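PDB 2B5D: alpha-Amylase from Thermotoga maritima, which is a glycoside hydrolase of family 57, built from a central, largely parallel sheet with surrounding helices and a largely helical C-terminal region. Local coordinates for residues G166-N169 with Y170-H173; E328-A331 with R332-D336. All coordinates share one frame; numbering follows the deposited sequence.

Contact 1: G166-N169 with Y170-H173; sequences GVKN and YEKH
Four successive i-to-i+4 hydrogen bonds, from Y170 N to G166 O through H173 N to N169 O, make residues 166-173 a regular alpha-helix, the last bond being the longest at 3.2 Å between H173 N and N169 O. On one side of this turn N169, K172 and H173 converge. N169 is the central residue: its CG lies anti to the backbone N (chi1 -169°), which carries the amide along the helix to pack beside the H173 imidazole, the two planes standing 75° apart. K172 bends at chi3 (90°), which brings its CE 3.4 Å above one face of the H173 ring, toward the rim. A lysine suits this place because its long chain can cover the ring while its ammonium reaches salt bridges with E63 and E517. Two acidic partners would be expected to favour its charged form.

On another side, E171 folds its CG back against the preceding turn, 3.3 Å from V167 O, while its OE2 lies 4.1 Å from K168 CG. K168 NZ and E171 OE2, at 5.0 Å, are too far apart for a salt bridge, though the opposite charges may attract weakly. Y170 turns its buried ring away from the turn, and its hydroxyl is hydrogen-bonded to I139 O and Q132 NE2. G166 is buried where the helix meets the strand; its O, besides the bond from Y170 N, takes a weak bond from T141 OG1. The helix 156-174 thus rests on strand 137-142 and packs N169, Y170 and H173 against M62 of helix 59-66, within the beta-alpha-beta unit that continues to strand 180-182.

Contact 2: E328-A331 with R332-D336; sequences ESQA and RRLMD
R332 and R333 both fold back over the preceding turn, in different places. R332, bent at chi3 (-51°), lays one face of its guanidinium over the backbone: E328 O sits 3.9 Å above the plane, over its centre, and R332 NH2 comes 3.6 Å from S329 CA, while NH1 at the rim makes a salt bridge with D376. R333 bends at chi3 (82°) and lays one guanidinium face over Q330 CA, 3.5 Å from R333 NH1; its NH2 is 3.5 Å from Q330 CG, the amide and guanidinium planes being 46° apart. Q330 runs beside L334, with Q330 CG 3.6 Å from L334 CD2, so the glutamine's aliphatic part serves as apolar surface. One water accepts from Q330 NE2 at 3.0 Å and, weakly, from R333 NH2.

A331 CB and M335 CE are in apolar contact at 3.9 Å; alanine's small methyl lets M335 bring CE back to 3.3 Å from A331 O.

Further out, D238 and K327 hold the two ends of the buried Q330 amide, while S374 binds E328 OE1. R333 also packs on Q217 of the second subunit. Backbone i-to-i+4 bonds make this an alpha-helix, 309-338; buried Q330, A331, L334 and M335 against exposed R332 and D336 make it amphipathic, with A331 touching L377 of strand 377-379 in the central, largely parallel sheet.

In the fold
Contact 1 comes first along the chain, on helix 156-174, and contact 2 follows on helix 309-338; their centres are about 38 Å apart and their nearest atoms about 26 Å, so neither touches the other. Both fall within the glycosyl hydrolase family 57 range and both helices pack on the same mixed, largely parallel sheet, where strand 137-142 joins strand 3-11 through 53-57 and strand 377-379 pairs with 3-11 directly. Contact 1, nearer the centre of the chain, links its sheet-packed helix to the C-terminal part through the K172-E517 salt bridge, whereas contact 2 lies on a more peripheral helix beside strand 377-379, with R333 touching Q217 of the second subunit.

Contact 1: G166-N169 with Y170-H173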
ATOM      1  N   GLY A 166      26.078  25.551   6.787  1.00 43.96           N
ATOM      2  CA  GLY A 166      25.284  26.090   7.886  1.00 44.11           C
ATOM      3  C   GLY A 166      25.800  27.412   8.415  1.00 45.82           C
ATOM      4  O   GLY A 166      25.024  28.373   8.608  1.00 43.65           O
ATOM      5  N   VAL A 167      27.124  27.452   8.667  1.00 46.77           N
ATOM      6  CA  VAL A 167      27.776  28.650   9.224  1.00 47.21           C
ATOM      7  C   VAL A 167      27.569  29.848   8.309  1.00 48.31           C
ATOM      8  O   VAL A 167      27.091  30.903   8.754  1.00 48.25           O
ATOM      9  CB  VAL A 167      29.303  28.377   9.536  1.00 48.13           C
ATOM     10  CG1 VAL A 167      30.035  29.651   9.841  1.00 45.68           C
ATOM     11  CG2 VAL A 167      29.444  27.324  10.735  1.00 45.33           C
ATOM     12  N   LYS A 168      27.882  29.672   7.020  1.00 49.63           N
ATOM     13  CA  LYS A 168      27.683  30.730   6.025  1.00 50.57           C
ATOM     14  C   LYS A 168      26.227  31.109   5.875  1.00 50.75           C
ATOM     15  O   LYS A 168      25.893  32.317   5.766  1.00 52.31           O
ATOM     16  CB  LYS A 168      28.253  30.324   4.679  1.00 51.78           C
ATOM     17  CG  LYS A 168      29.775  30.343   4.601  1.00 55.13           C
ATOM     18  CD  LYS A 168      30.244  30.406   3.141  1.00 60.21           C
ATOM     19  CE  LYS A 168      31.712  29.922   2.983  1.00 62.88           C
ATOM     20  NZ  LYS A 168      32.623  30.408   4.086  1.00 61.83           N
ATOM     21  N   ASN A 169      25.340  30.107   5.900  1.00 50.23           N
ATOM     22  CA  ASN A 169      23.912  30.408   5.820  1.00 49.54           C
ATOM     23  C   ASN A 169      23.385  31.276   6.969  1.00 48.76           C
ATOM     24  O   ASN A 169      22.601  32.220   6.758  1.00 48.42           O
ATOM     25  CB  ASN A 169      23.059  29.151   5.634  1.00 50.15           C
ATOM     26  CG  ASN A 169      21.645  29.497   5.290  1.00 50.08           C
ATOM     27  OD1 ASN A 169      21.369  29.875   4.153  1.00 52.02           O
ATOM     28  ND2 ASN A 169      20.749  29.459   6.284  1.00 49.81           N
ATOM     29  N   TYR A 170      23.829  30.956   8.175  1.00 47.77           N
ATOM     30  CA  TYR A 170      23.577  31.794   9.314  1.00 48.90           C
ATOM     31  C   TYR A 170      24.112  33.216   9.135  1.00 50.06           C
ATOM     32  O   TYR A 170      23.390  34.203   9.428  1.00 50.71           O
ATOM     33  CB  TYR A 170      24.151  31.129  10.582  1.00 48.32           C
ATOM     34  CG  TYR A 170      23.960  31.869  11.887  1.00 48.67           C
ATOM     35  CD1 TYR A 170      23.063  31.403  12.862  1.00 46.77           C
ATOM     36  CD2 TYR A 170      24.711  33.017  12.178  1.00 50.30           C
ATOM     37  CE1 TYR A 170      22.930  32.055  14.079  1.00 49.01           C
ATOM     38  CE2 TYR A 170      24.575  33.693  13.396  1.00 51.00           C
ATOM     39  CZ  TYR A 170      23.693  33.196  14.350  1.00 51.11           C
ATOM     40  OH  TYR A 170      23.566  33.860  15.549  1.00 48.83           O
ATOM     41  N   GLU A 171      25.375  33.333   8.717  1.00 51.35           N
ATOM     42  CA  GLU A 171      25.959  34.656   8.450  1.00 53.58           C
ATOM     43  C   GLU A 171      25.089  35.504   7.523  1.00 53.79           C
ATOM     44  O   GLU A 171      24.834  36.681   7.816  1.00 54.28           O
ATOM     45  CB  GLU A 171      27.351  34.539   7.839  1.00 54.29           C
ATOM     46  CG  GLU A 171      28.402  33.881   8.728  1.00 58.63           C
ATOM     47  CD  GLU A 171      29.805  34.108   8.185  1.00 66.93           C
ATOM     48  OE1 GLU A 171      30.307  35.257   8.359  1.00 70.54           O
ATOM     49  OE2 GLU A 171      30.401  33.158   7.582  1.00 68.86           O
ATOM     50  N   LYS A 172      24.657  34.897   6.408  1.00 53.76           N
ATOM     51  CA  LYS A 172      23.782  35.527   5.418  1.00 54.15           C
ATOM     52  C   LYS A 172      22.505  36.104   6.029  1.00 54.63           C
ATOM     53  O   LYS A 172      22.168  37.251   5.796  1.00 54.45           O
ATOM     54  CB  LYS A 172      23.445  34.535   4.308  1.00 54.12           C
ATOM     55  CG  LYS A 172      22.406  35.061   3.274  1.00 55.62           C
ATOM     56  CD  LYS A 172      21.961  33.964   2.321  1.00 54.79           C
ATOM     57  CE  LYS A 172      20.738  33.225   2.864  1.00 54.67           C
ATOM     58  NZ  LYS A 172      20.267  32.201   1.855  1.00 55.94           N
ATOM     59  N   HIS A 173      21.805  35.316   6.836  1.00 55.14           N
ATOM     60  CA  HIS A 173      20.577  35.810   7.446  1.00 55.25           C
ATOM     61  C   HIS A 173      20.811  36.682   8.649  1.00 56.59           C
ATOM     62  O   HIS A 173      20.037  37.600   8.900  1.00 57.14           O
ATOM     63  CB  HIS A 173      19.673  34.655   7.893  1.00 53.96           C
ATOM     64  CG  HIS A 173      19.120  33.835   6.773  1.00 51.50           C
ATOM     65  ND1 HIS A 173      19.449  32.507   6.595  1.00 50.44           N
ATOM     66  CD2 HIS A 173      18.243  34.141   5.788  1.00 50.06           C
ATOM     67  CE1 HIS A 173      18.798  32.027   5.551  1.00 49.74           C
ATOM     68  NE2 HIS A 173      18.071  33.003   5.033  1.00 51.54           N
TER

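Contact 2: E328-A331 with R332-D336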
ATOM      1  N   GLU A 328      16.109  25.025  42.000  1.00 51.78           N
ATOM      2  CA  GLU A 328      16.709  25.667  43.173  1.00 51.72           C
ATOM      3  C   GLU A 328      17.241  24.603  44.093  1.00 50.99           C
ATOM      4  O   GLU A 328      18.374  24.625  44.543  1.00 50.85           O
ATOM      5  CB  GLU A 328      15.653  26.471  43.893  1.00 52.19           C
ATOM      6  CG  GLU A 328      15.262  27.726  43.119  1.00 53.53           C
ATOM      7  CD  GLU A 328      14.299  28.599  43.874  1.00 55.44           C
ATOM      8  OE1 GLU A 328      14.341  29.843  43.675  1.00 58.01           O
ATOM      9  OE2 GLU A 328      13.511  28.049  44.672  1.00 54.29           O
ATOM     10  N   SER A 329      16.413  23.638  44.375  1.00 50.96           N
ATOM     11  CA  SER A 329      16.900  22.527  45.142  1.00 51.51           C
ATOM     12  C   SER A 329      18.181  21.933  44.483  1.00 51.40           C
ATOM     13  O   SER A 329      19.198  21.763  45.139  1.00 52.18           O
ATOM     14  CB  SER A 329      15.787  21.514  45.300  1.00 50.51           C
ATOM     15  OG  SER A 329      16.304  20.374  45.914  1.00 53.00           O
ATOM     16  N   GLN A 330      18.151  21.676  43.176  1.00 51.60           N
ATOM     17  CA  GLN A 330      19.309  21.047  42.472  1.00 50.16           C
ATOM     18  C   GLN A 330      20.560  21.964  42.484  1.00 49.63           C
ATOM     19  O   GLN A 330      21.644  21.513  42.808  1.00 47.68           O
ATOM     20  CB  GLN A 330      18.895  20.568  41.071  1.00 50.65           C
ATOM     21  CG  GLN A 330      20.073  20.158  40.115  1.00 51.33           C
ATOM     22  CD  GLN A 330      19.620  20.021  38.677  1.00 48.06           C
ATOM     23  OE1 GLN A 330      19.012  20.935  38.104  1.00 44.81           O
ATOM     24  NE2 GLN A 330      19.918  18.891  38.087  1.00 45.61           N
ATOM     25  N   ALA A 331      20.365  23.254  42.240  1.00 49.49           N
ATOM     26  CA  ALA A 331      21.415  24.222  42.353  1.00 51.87           C
ATOM     27  C   ALA A 331      22.125  24.222  43.714  1.00 54.50           C
ATOM     28  O   ALA A 331      23.374  24.177  43.781  1.00 54.70           O
ATOM     29  CB  ALA A 331      20.899  25.630  42.015  1.00 51.50           C
ATOM     30  N   ARG A 332      21.337  24.272  44.799  1.00 55.93           N
ATOM     31  CA  ARG A 332      21.892  24.413  46.130  1.00 56.53           C
ATOM     32  C   ARG A 332      22.707  23.188  46.469  1.00 56.67           C
ATOM     33  O   ARG A 332      23.830  23.310  46.973  1.00 57.66           O
ATOM     34  CB  ARG A 332      20.780  24.646  47.166  1.00 56.87           C
ATOM     35  CG  ARG A 332      20.197  26.081  47.187  1.00 57.81           C
ATOM     36  CD  ARG A 332      19.315  26.263  48.447  1.00 58.56           C
ATOM     37  NE  ARG A 332      18.352  25.154  48.531  1.00 59.68           N
ATOM     38  CZ  ARG A 332      17.079  25.242  48.154  1.00 58.68           C
ATOM     39  NH1 ARG A 332      16.584  26.409  47.708  1.00 56.78           N
ATOM     40  NH2 ARG A 332      16.301  24.166  48.246  1.00 54.80           N
ATOM     41  N   ARG A 333      22.156  22.015  46.181  1.00 56.06           N
ATOM     42  CA  ARG A 333      22.845  20.760  46.399  1.00 57.45           C
ATOM     43  C   ARG A 333      24.192  20.709  45.626  1.00 58.05           C
ATOM     44  O   ARG A 333      25.188  20.174  46.125  1.00 58.97           O
ATOM     45  CB  ARG A 333      21.925  19.641  45.922  1.00 56.60           C
ATOM     46  CG  ARG A 333      22.525  18.249  45.923  1.00 59.11           C
ATOM     47  CD  ARG A 333      21.498  17.210  45.493  1.00 60.66           C
ATOM     48  NE  ARG A 333      21.319  17.080  44.041  1.00 71.97           N
ATOM     49  CZ  ARG A 333      20.205  17.386  43.367  1.00 76.41           C
ATOM     50  NH1 ARG A 333      19.108  17.856  43.999  1.00 78.42           N
ATOM     51  NH2 ARG A 333      20.179  17.205  42.051  1.00 76.02           N
ATOM     52  N   LEU A 334      24.199  21.249  44.404  1.00 57.71           N
ATOM     53  CA  LEU A 334      25.356  21.199  43.521  1.00 58.22           C
ATOM     54  C   LEU A 334      26.421  22.189  43.950  1.00 58.62           C
ATOM     55  O   LEU A 334      27.571  21.836  43.964  1.00 57.67           O
ATOM     56  CB  LEU A 334      24.957  21.484  42.065  1.00 57.01           C
ATOM     57  CG  LEU A 334      24.804  20.414  40.967  1.00 56.69           C
ATOM     58  CD1 LEU A 334      24.785  18.981  41.419  1.00 50.63           C
ATOM     59  CD2 LEU A 334      23.598  20.764  40.068  1.00 52.22           C
ATOM     60  N   MET A 335      26.034  23.431  44.254  1.00 60.22           N
ATOM     61  CA  MET A 335      26.949  24.428  44.811  1.00 62.59           C
ATOM     62  C   MET A 335      27.667  23.851  46.037  1.00 63.11           C
ATOM     63  O   MET A 335      28.912  23.876  46.132  1.00 63.59           O
ATOM     64  CB  MET A 335      26.201  25.720  45.162  1.00 61.92           C
ATOM     65  CG  MET A 335      26.158  26.698  44.017  1.00 62.67           C
ATOM     66  SD  MET A 335      25.122  28.183  44.104  1.00 67.38           S
ATOM     67  CE  MET A 335      23.474  27.474  44.362  1.00 66.35           C
ATOM     68  N   ASP A 336      26.888  23.287  46.956  1.00 63.72           N
ATOM     69  CA  ASP A 336      27.453  22.727  48.162  1.00 64.63           C
ATOM     70  C   ASP A 336      28.437  21.570  47.876  1.00 64.90           C
ATOM     71  O   ASP A 336      29.459  21.465  48.547  1.00 64.90           O
ATOM     72  CB  ASP A 336      26.344  22.357  49.160  1.00 64.70           C
ATOM     73  CG  ASP A 336      26.861  21.491  50.316  1.00 67.03           C
ATOM     74  OD1 ASP A 336      27.376  22.049  51.340  1.00 67.94           O
ATOM     75  OD2 ASP A 336      26.752  20.242  50.185  1.00 65.77           O
TER
HETATM   76  O   HOH W   1      21.832  17.171  39.540  1.00 48.57           O